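LRR receptor-like serine/threonine-protein kinase RGI3 (PDB 5HZ0) acts as a plant receptor for RGF peptide hormones, which maintain the root stem cell niche, and pairs with SERK co-receptors once the peptide is bound. Local coordinates at residues G123-S128 / T168-K173; W257-S262 / R272-L277; G436-A441 / G460-T465; I545-S550 / S560-L565. The protein carries 5 engineered substitutions. All blocks are in the same frame, centred on the assembly; numbering follows the deposited sequence.

Contact 1 of 4, residues G123-S128 / T168-K173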
loop_
_atom_site.group_PDB
_atom_site.type_symbol
_atom_site.label_atom_id
_atom_site.label_comp_id
_atom_site.label_asym_id
_atom_site.label_seq_id
_atom_site.Cartn_x
_atom_site.Cartn_y
_atom_site.Cartn_z
ATOM N N GLY A 123 -25.510 20.168 1.100
ATOM C CA GLY A 123 -26.820 20.090 0.481
ATOM C C GLY A 123 -26.871 19.174 -0.720
ATOM O O GLY A 123 -26.001 18.328 -0.896
ATOM N N GLU A 124 -27.908 19.321 -1.537
ATOM C CA GLU A 124 -27.995 18.539 -2.760
ATOM C C GLU A 124 -27.587 19.380 -3.975
ATOM O O GLU A 124 -27.321 20.581 -3.862
ATOM C CB GLU A 124 -29.412 17.973 -2.950
ATOM C CG GLU A 124 -29.460 16.487 -3.339
ATOM C CD GLU A 124 -28.681 16.156 -4.629
ATOM O OE1 GLU A 124 -27.716 15.363 -4.589
ATOM O OE2 GLU A 124 -29.032 16.695 -5.697
ATOM N N ILE A 125 -27.534 18.725 -5.128
ATOM C CA ILE A 125 -27.388 19.396 -6.397
ATOM C C ILE A 125 -28.796 19.685 -6.904
ATOM O O ILE A 125 -29.582 18.765 -7.128
ATOM C CB ILE A 125 -26.636 18.520 -7.409
ATOM C CG1 ILE A 125 -25.216 18.237 -6.918
ATOM C CG2 ILE A 125 -26.569 19.209 -8.758
ATOM C CD1 ILE A 125 -24.515 17.142 -7.678
ATOM N N PRO A 126 -29.124 20.970 -7.074
ATOM C CA PRO A 126 -30.461 21.407 -7.481
ATOM C C PRO A 126 -30.895 20.709 -8.751
ATOM O O PRO A 126 -30.044 20.379 -9.569
ATOM C CB PRO A 126 -30.266 22.894 -7.765
ATOM C CG PRO A 126 -29.086 23.276 -6.973
ATOM C CD PRO A 126 -28.186 22.097 -6.946
ATOM N N ARG A 127 -32.195 20.485 -8.914
ATOM C CA ARG A 127 -32.702 19.822 -10.107
ATOM C C ARG A 127 -32.659 20.829 -11.241
ATOM O O ARG A 127 -32.934 20.507 -12.396
ATOM C CB ARG A 127 -34.129 19.329 -9.893
ATOM C CG ARG A 127 -34.513 19.198 -8.437
ATOM C CD ARG A 127 -34.991 17.802 -8.124
ATOM N NE ARG A 127 -35.792 17.250 -9.212
ATOM C CZ ARG A 127 -36.664 16.256 -9.067
ATOM N NH1 ARG A 127 -36.861 15.710 -7.870
ATOM N NH2 ARG A 127 -37.347 15.812 -10.117
ATOM N N SER A 128 -32.313 22.057 -10.873
ATOM C CA SER A 128 -32.173 23.174 -11.790
ATOM C C SER A 128 -30.985 23.102 -12.767
ATOM O O SER A 128 -30.997 23.808 -13.775
ATOM C CB SER A 128 -32.054 24.467 -10.987
ATOM O OG SER A 128 -33.230 25.234 -11.111
ATOM N N THR A 168 -17.280 13.425 -2.521
ATOM C CA THR A 168 -18.475 14.034 -1.989
ATOM C C THR A 168 -19.269 12.951 -1.278
ATOM O O THR A 168 -18.874 11.783 -1.246
ATOM C CB THR A 168 -19.342 14.641 -3.111
ATOM O OG1 THR A 168 -19.715 13.611 -4.028
ATOM C CG2 THR A 168 -18.580 15.723 -3.848
ATOM N N SER A 169 -20.390 13.342 -0.701
ATOM C CA SER A 169 -21.288 12.390 -0.074
ATOM C C SER A 169 -22.427 11.943 -0.991
ATOM O O SER A 169 -23.434 11.414 -0.525
ATOM C CB SER A 169 -21.749 12.885 1.284
ATOM O OG SER A 169 -20.625 12.970 2.145
ATOM N N LEU A 170 -22.301 12.243 -2.280
ATOM C CA LEU A 170 -23.296 11.820 -3.262
ATOM C C LEU A 170 -23.599 10.339 -3.131
ATOM O O LEU A 170 -22.687 9.505 -3.101
ATOM C CB LEU A 170 -22.815 12.109 -4.678
ATOM C CG LEU A 170 -23.882 12.793 -5.526
ATOM C CD1 LEU A 170 -23.926 14.281 -5.231
ATOM C CD2 LEU A 170 -23.627 12.528 -6.971
ATOM N N SER A 171 -24.888 10.022 -3.053
ATOM C CA SER A 171 -25.326 8.668 -2.750
ATOM C C SER A 171 -26.342 8.184 -3.758
ATOM O O SER A 171 -26.672 8.895 -4.694
ATOM C CB SER A 171 -25.951 8.617 -1.360
ATOM O OG SER A 171 -27.121 9.424 -1.299
ATOM N N GLY A 172 -26.852 6.973 -3.551
ATOM C CA GLY A 172 -27.827 6.392 -4.462
ATOM C C GLY A 172 -27.260 5.918 -5.786
ATOM O O GLY A 172 -26.050 5.923 -5.996
ATOM N N LYS A 173 -28.140 5.483 -6.677
ATOM C CA LYS A 173 -27.723 5.018 -7.995
ATOM C C LYS A 173 -27.637 6.184 -8.988
ATOM O O LYS A 173 -28.425 7.129 -8.921
ATOM C CB LYS A 173 -28.680 3.937 -8.510
ATOM C CG LYS A 173 -30.105 4.416 -8.715
ATOM C CD LYS A 173 -30.974 3.332 -9.332
ATOM C CE LYS A 173 -31.876 2.708 -8.302
ATOM N NZ LYS A 173 -31.093 2.031 -7.238
#
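Leu170 reaches Ile125 and Glu124 with a single methyl group, and the path of its side chain explains why. Its CB, on the weakly bonded strand 169-172, meets nothing across the contact. CG is the branch point, still 4.9 Å from Ile125 CD1. There the side chain splits: CD1 goes forward to Ile125 CD1 at 3.8 Å, while CD2 stays farther from that methyl. The same CD1 also lies 4.0 Å from Glu124 OE1, so one methyl serves both neighbours.

Ile125 comes to meet it end first. With CG1 beside the backbone N (chi1 -63°) and CD1 continuing the extended line (chi2 167°), the longer branch is thrust toward Leu170, whose side chain runs at about a right angle to it. Glu124 starts off to the side and bends at its second torsion, which brings the carboxylate round to the leucine methyl.

The segments come from repeats 6 and 8 as predicted, and strand 145-147 of the intervening coil helps to join them: Leu146 touches both Ile125 and Leu170. Pro151 packs on Ile125 and Glu124. Residues 123-126 follow the Gly-X-Ile-Pro pattern of plant-type leucine-rich repeats.

No hydrogen bond links 123-128 to 168-173. The contact is therefore a small apolar touch of two methyls, with a carboxylate oxygen beside one of them.

Contact 2 of 4, residues W257-S262 / R272-L277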
loop_
_atom_site.group_PDB
_atom_site.type_symbol
_atom_site.label_atom_id
_atom_site.label_comp_id
_atom_site.label_asym_id
_atom_site.label_seq_id
_atom_site.Cartn_x
_atom_site.Cartn_y
_atom_site.Cartn_z
ATOM N N TRP A 257 -6.869 1.560 -22.431
ATOM C CA TRP A 257 -5.508 1.331 -21.960
ATOM C C TRP A 257 -5.371 0.973 -20.482
ATOM O O TRP A 257 -4.358 0.396 -20.064
ATOM C CB TRP A 257 -4.621 2.530 -22.317
ATOM C CG TRP A 257 -4.902 3.757 -21.515
ATOM C CD1 TRP A 257 -5.815 4.723 -21.788
ATOM C CD2 TRP A 257 -4.254 4.147 -20.302
ATOM N NE1 TRP A 257 -5.770 5.696 -20.829
ATOM C CE2 TRP A 257 -4.818 5.364 -19.904
ATOM C CE3 TRP A 257 -3.240 3.590 -19.528
ATOM C CZ2 TRP A 257 -4.406 6.033 -18.767
ATOM C CZ3 TRP A 257 -2.826 4.261 -18.406
ATOM C CH2 TRP A 257 -3.409 5.467 -18.034
ATOM N N LEU A 258 -6.411 1.269 -19.708
ATOM C CA LEU A 258 -6.410 0.990 -18.268
ATOM C C LEU A 258 -7.744 0.365 -17.850
ATOM O O LEU A 258 -8.812 0.877 -18.180
ATOM C CB LEU A 258 -6.084 2.259 -17.443
ATOM C CG LEU A 258 -6.277 2.222 -15.903
ATOM C CD1 LEU A 258 -5.719 0.968 -15.242
ATOM C CD2 LEU A 258 -5.683 3.439 -15.223
ATOM N N ILE A 259 -7.659 -0.772 -17.167
ATOM C CA ILE A 259 -8.814 -1.426 -16.563
ATOM C C ILE A 259 -8.506 -1.780 -15.105
ATOM O O ILE A 259 -7.615 -2.578 -14.829
ATOM C CB ILE A 259 -9.191 -2.735 -17.301
ATOM C CG1 ILE A 259 -9.548 -2.462 -18.755
ATOM C CG2 ILE A 259 -10.364 -3.457 -16.572
ATOM C CD1 ILE A 259 -9.921 -3.708 -19.530
ATOM N N ASP A 260 -9.232 -1.183 -14.168
ATOM C CA ASP A 260 -9.030 -1.537 -12.766
ATOM C C ASP A 260 -10.362 -1.891 -12.113
ATOM O O ASP A 260 -11.221 -1.031 -11.885
ATOM C CB ASP A 260 -8.360 -0.381 -12.039
ATOM C CG ASP A 260 -7.769 -0.784 -10.711
ATOM O OD1 ASP A 260 -8.197 -1.807 -10.138
ATOM O OD2 ASP A 260 -6.876 -0.057 -10.231
ATOM N N PHE A 261 -10.531 -3.190 -11.881
ATOM C CA PHE A 261 -11.678 -3.778 -11.177
ATOM C C PHE A 261 -11.301 -4.284 -9.781
ATOM O O PHE A 261 -12.023 -5.080 -9.200
ATOM C CB PHE A 261 -12.327 -4.889 -11.996
ATOM C CG PHE A 261 -12.841 -4.452 -13.348
ATOM C CD1 PHE A 261 -13.103 -3.127 -13.620
ATOM C CD2 PHE A 261 -13.074 -5.382 -14.338
ATOM C CE1 PHE A 261 -13.583 -2.742 -14.852
ATOM C CE2 PHE A 261 -13.567 -5.003 -15.553
ATOM C CZ PHE A 261 -13.819 -3.681 -15.814
ATOM N N SER A 262 -10.114 -3.941 -9.300
ATOM C CA SER A 262 -9.637 -4.471 -8.027
ATOM C C SER A 262 -10.642 -4.280 -6.875
ATOM O O SER A 262 -11.455 -3.370 -6.921
ATOM C CB SER A 262 -8.297 -3.829 -7.663
ATOM O OG SER A 262 -7.478 -3.642 -8.813
ATOM N N ARG A 272 -11.164 -13.997 -23.008
ATOM C CA ARG A 272 -10.231 -14.153 -24.120
ATOM C C ARG A 272 -10.221 -12.934 -25.056
ATOM O O ARG A 272 -9.193 -12.610 -25.665
ATOM C CB ARG A 272 -10.568 -15.441 -24.886
ATOM C CG ARG A 272 -10.450 -16.711 -24.035
ATOM C CD ARG A 272 -10.845 -17.983 -24.794
ATOM N NE ARG A 272 -12.281 -18.049 -25.052
ATOM C CZ ARG A 272 -12.840 -17.840 -26.241
ATOM N NH1 ARG A 272 -12.080 -17.563 -27.294
ATOM N NH2 ARG A 272 -14.159 -17.915 -26.384
ATOM N N SER A 273 -11.360 -12.247 -25.134
ATOM C CA SER A 273 -11.550 -11.084 -26.002
ATOM C C SER A 273 -10.589 -9.946 -25.681
ATOM O O SER A 273 -10.330 -9.088 -26.531
ATOM C CB SER A 273 -12.984 -10.580 -25.891
ATOM O OG SER A 273 -13.317 -10.276 -24.538
ATOM N N PHE A 274 -10.056 -9.949 -24.459
ATOM C CA PHE A 274 -9.088 -8.948 -24.024
ATOM C C PHE A 274 -7.867 -8.968 -24.941
ATOM O O PHE A 274 -7.158 -7.964 -25.100
ATOM C CB PHE A 274 -8.646 -9.214 -22.576
ATOM C CG PHE A 274 -9.540 -8.597 -21.532
ATOM C CD1 PHE A 274 -10.845 -8.238 -21.828
ATOM C CD2 PHE A 274 -9.064 -8.359 -20.252
ATOM C CE1 PHE A 274 -11.662 -7.669 -20.860
ATOM C CE2 PHE A 274 -9.887 -7.789 -19.273
ATOM C CZ PHE A 274 -11.173 -7.439 -19.583
ATOM N N GLY A 275 -7.625 -10.120 -25.553
ATOM C CA GLY A 275 -6.524 -10.244 -26.484
ATOM C C GLY A 275 -6.594 -9.223 -27.601
ATOM O O GLY A 275 -5.574 -8.848 -28.138
ATOM N N LYS A 276 -7.794 -8.752 -27.929
ATOM C CA LYS A 276 -7.955 -7.791 -29.005
ATOM C C LYS A 276 -7.655 -6.359 -28.561
ATOM O O LYS A 276 -7.744 -5.431 -29.370
ATOM C CB LYS A 276 -9.385 -7.806 -29.546
ATOM C CG LYS A 276 -9.999 -9.156 -29.861
ATOM C CD LYS A 276 -11.517 -8.969 -30.007
ATOM C CE LYS A 276 -12.261 -10.288 -30.093
ATOM N NZ LYS A 276 -11.910 -11.035 -31.330
ATOM N N LEU A 277 -7.323 -6.136 -27.292
ATOM C CA LEU A 277 -7.098 -4.751 -26.896
ATOM C C LEU A 277 -5.622 -4.444 -27.075
ATOM O O LEU A 277 -4.807 -4.753 -26.208
ATOM C CB LEU A 277 -7.479 -4.568 -25.430
ATOM C CG LEU A 277 -8.905 -4.904 -24.983
ATOM C CD1 LEU A 277 -9.008 -4.943 -23.452
ATOM C CD2 LEU A 277 -9.931 -3.938 -25.560
#
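Within one turn of the leucine-rich repeat solenoid, Ile259 of strand 258-260 faces Phe274 of the 3-10 segment 272-276 across the buried core. The two side chains approach from opposite directions. In Ile259 CG1 stands opposite the carbonyl carbon (chi1 -60°) and chi2 is fully extended, which sends CD1 inward to 3.9 Å from Phe274 CZ and 4.1 Å from Phe274 CE2. It comes at the ring obliquely. The same methyl lies 4.2 Å from Leu277 CD1, so it sits against two residues of the far wall. The other branch, CG2, lies over the centre of one face of the Phe261 ring.

Alternation along the strand sends Asp260 the other way. Its OD1 accepts from Ser262 N at 3.0 Å, closing an Asx turn, while OD2 is hydrogen-bonded to the backbone of the bound peptide. Asp260, Phe261 and Ser262 belong to the peptide-recognition motif; Ile259 turns to the core and Asp260 to the peptide from neighbouring positions of one strand, with Phe261 and Ser262 just past its end.

Parallel strands 234-236 and 282-284 flank 258-260. Leu283 of the latter touches both Ile259 and Phe274, and Leu235 of the former touches Phe261, carrying the core on into the adjoining coils.

Contact 3 of 4, residues G436-A441 / G460-T465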
loop_
_atom_site.group_PDB
_atom_site.type_symbol
_atom_site.label_atom_id
_atom_site.label_comp_id
_atom_site.label_asym_id
_atom_site.label_seq_id
_atom_site.Cartn_x
_atom_site.Cartn_y
_atom_site.Cartn_z
ATOM N N GLY A 436 24.256 -27.321 4.209
ATOM C CA GLY A 436 25.587 -26.758 4.292
ATOM C C GLY A 436 25.667 -25.479 5.097
ATOM O O GLY A 436 24.748 -25.115 5.825
ATOM N N SER A 437 26.801 -24.808 4.975
ATOM C CA SER A 437 27.065 -23.573 5.692
ATOM C C SER A 437 26.423 -22.347 5.087
ATOM O O SER A 437 26.001 -22.349 3.929
ATOM C CB SER A 437 28.565 -23.355 5.832
ATOM O OG SER A 437 29.125 -24.392 6.624
ATOM N N ILE A 438 26.298 -21.309 5.906
ATOM C CA ILE A 438 26.037 -19.976 5.404
ATOM C C ILE A 438 27.339 -19.491 4.750
ATOM O O ILE A 438 28.378 -19.379 5.422
ATOM C CB ILE A 438 25.625 -19.043 6.545
ATOM C CG1 ILE A 438 24.266 -19.469 7.112
ATOM C CG2 ILE A 438 25.545 -17.610 6.068
ATOM C CD1 ILE A 438 24.019 -18.991 8.552
ATOM N N PRO A 439 27.297 -19.217 3.435
ATOM C CA PRO A 439 28.496 -18.845 2.653
ATOM C C PRO A 439 29.142 -17.546 3.125
ATOM O O PRO A 439 28.442 -16.545 3.257
ATOM C CB PRO A 439 27.958 -18.686 1.224
ATOM C CG PRO A 439 26.501 -18.398 1.389
ATOM C CD PRO A 439 26.056 -19.122 2.645
ATOM N N PRO A 440 30.461 -17.565 3.386
ATOM C CA PRO A 440 31.222 -16.385 3.822
ATOM C C PRO A 440 31.037 -15.210 2.869
ATOM O O PRO A 440 31.014 -14.046 3.290
ATOM C CB PRO A 440 32.676 -16.865 3.771
ATOM C CG PRO A 440 32.601 -18.314 3.957
ATOM C CD PRO A 440 31.286 -18.786 3.397
ATOM N N ALA A 441 30.890 -15.525 1.587
ATOM C CA ALA A 441 30.755 -14.505 0.553
ATOM C C ALA A 441 29.522 -13.618 0.731
ATOM O O ALA A 441 29.436 -12.551 0.129
ATOM C CB ALA A 441 30.751 -15.143 -0.824
ATOM N N GLY A 460 27.042 -26.383 10.402
ATOM C CA GLY A 460 28.390 -25.881 10.575
ATOM C C GLY A 460 28.467 -24.730 11.550
ATOM O O GLY A 460 27.602 -24.560 12.402
ATOM N N SER A 461 29.516 -23.934 11.414
ATOM C CA SER A 461 29.815 -22.899 12.378
ATOM C C SER A 461 29.377 -21.539 11.872
ATOM O O SER A 461 28.900 -21.411 10.748
ATOM C CB SER A 461 31.303 -22.914 12.718
ATOM O OG SER A 461 31.667 -21.739 13.409
ATOM N N LEU A 462 29.558 -20.527 12.712
ATOM C CA LEU A 462 29.000 -19.204 12.476
ATOM C C LEU A 462 30.072 -18.151 12.761
ATOM O O LEU A 462 30.580 -18.070 13.875
ATOM C CB LEU A 462 27.787 -19.002 13.397
ATOM C CG LEU A 462 26.851 -17.814 13.154
ATOM C CD1 LEU A 462 25.929 -18.072 11.960
ATOM C CD2 LEU A 462 26.051 -17.479 14.404
ATOM N N LEU A 463 30.437 -17.353 11.766
ATOM C CA LEU A 463 31.520 -16.383 11.959
ATOM C C LEU A 463 31.080 -14.926 11.760
ATOM O O LEU A 463 30.166 -14.639 10.979
ATOM C CB LEU A 463 32.700 -16.674 11.019
ATOM C CG LEU A 463 33.590 -17.917 11.115
ATOM C CD1 LEU A 463 33.227 -18.839 12.259
ATOM C CD2 LEU A 463 33.552 -18.670 9.794
ATOM N N GLY A 464 31.755 -14.010 12.453
ATOM C CA GLY A 464 31.519 -12.589 12.274
ATOM C C GLY A 464 31.883 -12.101 10.880
ATOM O O GLY A 464 31.199 -11.241 10.323
ATOM N N THR A 465 32.960 -12.651 10.314
ATOM C CA THR A 465 33.416 -12.300 8.963
ATOM C C THR A 465 32.427 -12.743 7.901
ATOM O O THR A 465 32.477 -12.293 6.755
ATOM C CB THR A 465 34.746 -12.990 8.622
ATOM O OG1 THR A 465 34.714 -14.346 9.097
ATOM C CG2 THR A 465 35.919 -12.251 9.251
#
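Ile438 and Leu462 make the firm part of this contact, CD1 of Ile438 lying 4.0 Å from CD1 of Leu462. Both residues are buried and their side chains meet at a slant. Ile438 points at the other segment from the start, whereas Leu462 leaves its backbone to one side; its CG, turned away from the backbone N (chi1 -168°), carries the end of the chain back toward the isoleucine.

Away from that pair the contact thins out toward solvent. At one end Ser437 OG sits 4.3 Å from Gly460 CA, the two CA atoms being 5.6 Å apart. A CB on Gly460 would point toward the other segment, on the side of Ser437, and its positive phi (84°) is one that glycine adopts readily. At the other end the exposed Pro440 and Thr465 are neighbours without a bond: their carbonyl oxygens, Pro440 O and Thr465 O, are 4.1 Å apart, and Thr465 is poorly ordered.

The touching parts, 437-440 and 460-465, run nearly parallel, 11° apart in end-to-end direction, as expected of equivalent pieces of the successive predicted repeats 19 and 20. Backbone hydrogen bonds between Gly436 and Ser459 and between Gly460 and Ser482 pass from coil to coil beside the contact. Phe476, in the loop beyond strand 473-475, touches both Ile438 and Leu462, while Leu453, just past strand 450-452, packs on Ile438.

Contact 4 of 4, residues I545-S550 / S560-L565. With NAG (2-acetamido-2-deoxy-beta-D-glucopyranose), chain D.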
loop_
_atom_site.group_PDB
_atom_site.type_symbol
_atom_site.label_atom_id
_atom_site.label_comp_id
_atom_site.label_asym_id
_atom_site.label_seq_id
_atom_site.Cartn_x
_atom_site.Cartn_y
_atom_site.Cartn_z
ATOM N N ILE A 545 12.411 -5.655 23.740
ATOM C CA ILE A 545 11.345 -6.560 23.342
ATOM C C ILE A 545 11.426 -7.905 24.057
ATOM O O ILE A 545 10.501 -8.293 24.767
ATOM C CB ILE A 545 11.362 -6.824 21.838
ATOM C CG1 ILE A 545 11.243 -5.513 21.049
ATOM C CG2 ILE A 545 10.259 -7.795 21.479
ATOM C CD1 ILE A 545 11.231 -5.717 19.543
ATOM N N SER A 546 12.534 -8.615 23.873
ATOM C CA SER A 546 12.656 -9.941 24.453
ATOM C C SER A 546 14.097 -10.370 24.696
ATOM O O SER A 546 14.996 -10.013 23.940
ATOM C CB SER A 546 11.948 -10.958 23.557
ATOM O OG SER A 546 12.191 -12.275 23.995
ATOM N N LEU A 547 14.303 -11.127 25.772
ATOM C CA LEU A 547 15.552 -11.852 26.012
ATOM C C LEU A 547 15.187 -13.279 26.434
ATOM O O LEU A 547 14.584 -13.503 27.500
ATOM C CB LEU A 547 16.428 -11.151 27.069
ATOM C CG LEU A 547 17.685 -11.845 27.634
ATOM C CD1 LEU A 547 18.732 -12.113 26.561
ATOM C CD2 LEU A 547 18.304 -11.047 28.784
ATOM N N ASN A 548 15.551 -14.235 25.581
ATOM C CA ASN A 548 15.249 -15.637 25.804
ATOM C C ASN A 548 16.572 -16.399 25.879
ATOM O O ASN A 548 17.284 -16.519 24.889
ATOM C CB ASN A 548 14.359 -16.153 24.664
ATOM C CG ASN A 548 13.737 -17.513 24.945
ATOM O OD1 ASN A 548 14.249 -18.295 25.746
ATOM N ND2 ASN A 548 12.632 -17.810 24.238
ATOM N N LEU A 549 16.922 -16.835 27.088
ATOM C CA LEU A 549 18.065 -17.709 27.323
ATOM C C LEU A 549 17.683 -19.178 27.574
ATOM O O LEU A 549 18.540 -19.996 27.890
ATOM C CB LEU A 549 18.971 -17.136 28.418
ATOM C CG LEU A 549 19.572 -15.760 28.064
ATOM C CD1 LEU A 549 20.414 -15.211 29.205
ATOM C CD2 LEU A 549 20.399 -15.770 26.751
ATOM N N SER A 550 16.396 -19.499 27.450
ATOM C CA SER A 550 15.840 -20.782 27.917
ATOM C C SER A 550 16.369 -22.024 27.193
ATOM O O SER A 550 17.024 -21.926 26.155
ATOM C CB SER A 550 14.324 -20.792 27.788
ATOM O OG SER A 550 13.969 -21.012 26.427
ATOM N N SER A 560 24.044 -9.480 38.499
ATOM C CA SER A 560 23.520 -8.275 39.131
ATOM C C SER A 560 23.271 -7.168 38.115
ATOM O O SER A 560 22.326 -6.380 38.245
ATOM C CB SER A 560 24.458 -7.793 40.250
ATOM O OG SER A 560 25.708 -7.342 39.744
ATOM N N ARG A 561 24.094 -7.138 37.075
ATOM C CA ARG A 561 23.917 -6.151 36.012
ATOM C C ARG A 561 22.529 -6.230 35.372
ATOM O O ARG A 561 22.076 -5.266 34.765
ATOM C CB ARG A 561 25.000 -6.300 34.945
ATOM C CG ARG A 561 25.109 -5.107 34.005
ATOM C CD ARG A 561 25.879 -3.968 34.650
ATOM N NE ARG A 561 27.211 -4.407 35.056
ATOM C CZ ARG A 561 28.301 -3.647 35.007
ATOM N NH1 ARG A 561 28.229 -2.398 34.568
ATOM N NH2 ARG A 561 29.469 -4.138 35.396
ATOM N N PHE A 562 21.852 -7.369 35.524
ATOM C CA PHE A 562 20.509 -7.552 34.974
ATOM C C PHE A 562 19.500 -6.552 35.523
ATOM O O PHE A 562 18.428 -6.363 34.943
ATOM C CB PHE A 562 20.004 -8.978 35.203
ATOM C CG PHE A 562 20.171 -9.889 34.013
ATOM C CD1 PHE A 562 21.291 -9.794 33.192
ATOM C CD2 PHE A 562 19.219 -10.860 33.728
ATOM C CE1 PHE A 562 21.453 -10.645 32.105
ATOM C CE2 PHE A 562 19.368 -11.711 32.650
ATOM C CZ PHE A 562 20.486 -11.607 31.834
ATOM N N SER A 563 19.834 -5.908 36.641
ATOM C CA SER A 563 18.946 -4.883 37.184
ATOM C C SER A 563 18.893 -3.663 36.264
ATOM O O SER A 563 17.978 -2.846 36.345
ATOM C CB SER A 563 19.377 -4.476 38.594
ATOM O OG SER A 563 20.727 -4.054 38.610
ATOM N N ASP A 564 19.879 -3.564 35.378
ATOM C CA ASP A 564 19.997 -2.448 34.458
ATOM C C ASP A 564 19.152 -2.591 33.197
ATOM O O ASP A 564 19.071 -1.647 32.403
ATOM C CB ASP A 564 21.459 -2.233 34.062
ATOM C CG ASP A 564 22.226 -1.431 35.086
ATOM O OD1 ASP A 564 21.597 -0.603 35.781
ATOM O OD2 ASP A 564 23.457 -1.623 35.185
ATOM N N LEU A 565 18.499 -3.733 32.989
ATOM C CA LEU A 565 17.704 -3.791 31.778
ATOM C C LEU A 565 16.363 -3.268 32.212
ATOM O O LEU A 565 15.473 -4.030 32.579
ATOM C CB LEU A 565 17.567 -5.243 31.303
ATOM C CG LEU A 565 18.895 -5.936 30.972
ATOM C CD1 LEU A 565 18.756 -7.456 30.956
ATOM C CD2 LEU A 565 19.435 -5.421 29.658
HETATM C C1 NAG D . 12.003 -19.100 24.480
HETATM C C2 NAG D . 10.532 -18.915 24.116
HETATM C C3 NAG D . 9.770 -20.246 24.161
HETATM C C4 NAG D . 10.481 -21.284 23.281
HETATM C C5 NAG D . 11.896 -21.420 23.843
HETATM C C6 NAG D . 12.762 -22.462 23.139
HETATM C C7 NAG D . 9.131 -16.961 24.765
HETATM C C8 NAG D . 8.764 -16.055 25.913
HETATM N N2 NAG D . 10.006 -17.930 25.043
HETATM O O3 NAG D . 8.442 -20.031 23.750
HETATM O O4 NAG D . 9.797 -22.539 23.136
HETATM O O5 NAG D . 12.556 -20.181 23.751
HETATM O O6 NAG D . 12.867 -22.180 21.758
HETATM O O7 NAG D . 8.615 -16.791 23.660
#
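Apolar packing joins Leu547 to Phe562 and Leu565 across the core of the coil. Leu547 CG is anti to the backbone N (chi1 171°), which carries CD2 out to 3.8 Å from Phe562 CZ, oblique to the ring, and to 4.2 Å from Leu565 CD1. Leu549 adds a looser touch, its CD1 coming to the ring edge near the plane, 4.5 Å from Phe562 CZ. Leu565 CD1 sits over the centre of one ring face, so the phenyl group is bordered by three leucines.

The hydrogen bonds lie within the segments. Asn548 OD1 takes two donors in its carbonyl plane: Ser550 N at 3.0 Å, which makes an Asx turn, and Ser550 OG at 2.8 Å, on a lone pair with a C=O...donor angle of 137°. In the 3-10 segment, Ser560 O likewise accepts from both N and OG of Ser563.

The covalent link is on the strand's other side, where Asn548 ND2 is bonded to NAG C1. Ser550 OG also lies 3.1 Å from the sugar ring oxygen, NAG O5, and the sugar is hydrogen-bonded to Glu526 and Asp572. With an alanine here instead of Ser550, Asn548 OD1 would keep the backbone N but lose the hydroxyl donor, and with the sequon broken the sugar would probably not be attached.

Asn548-Leu549-Ser550 is thus an Asn-X-Ser sequon of a leucine-rich repeat that starts on the last residue of strand 546-548 and runs into the turn after it, glycan outside and leucines inside.

In the fold
All four contacts lie in the extracellular leucine-rich repeat arc, strung out in chain order without touching. Contact 1 and contact 3 are far apart, with centres 67 Å from each other on opposite sides of the chain's centre; contact 1 joins a loop to a weakly bonded strand two predicted repeats on, contact 3 two loops of successive repeats. Contacts 2 and 4 instead close the core within a coil, strand against 3-10 segment, and repeat the same plan with their centres 58 Å apart. What differs is the outward strand face: contact 2 offers it to the bound peptide, contact 4 to a glycan. Nearest atoms are about 17 Å apart between contacts 1 and 2, and about 14 Å between contacts 3 and 4.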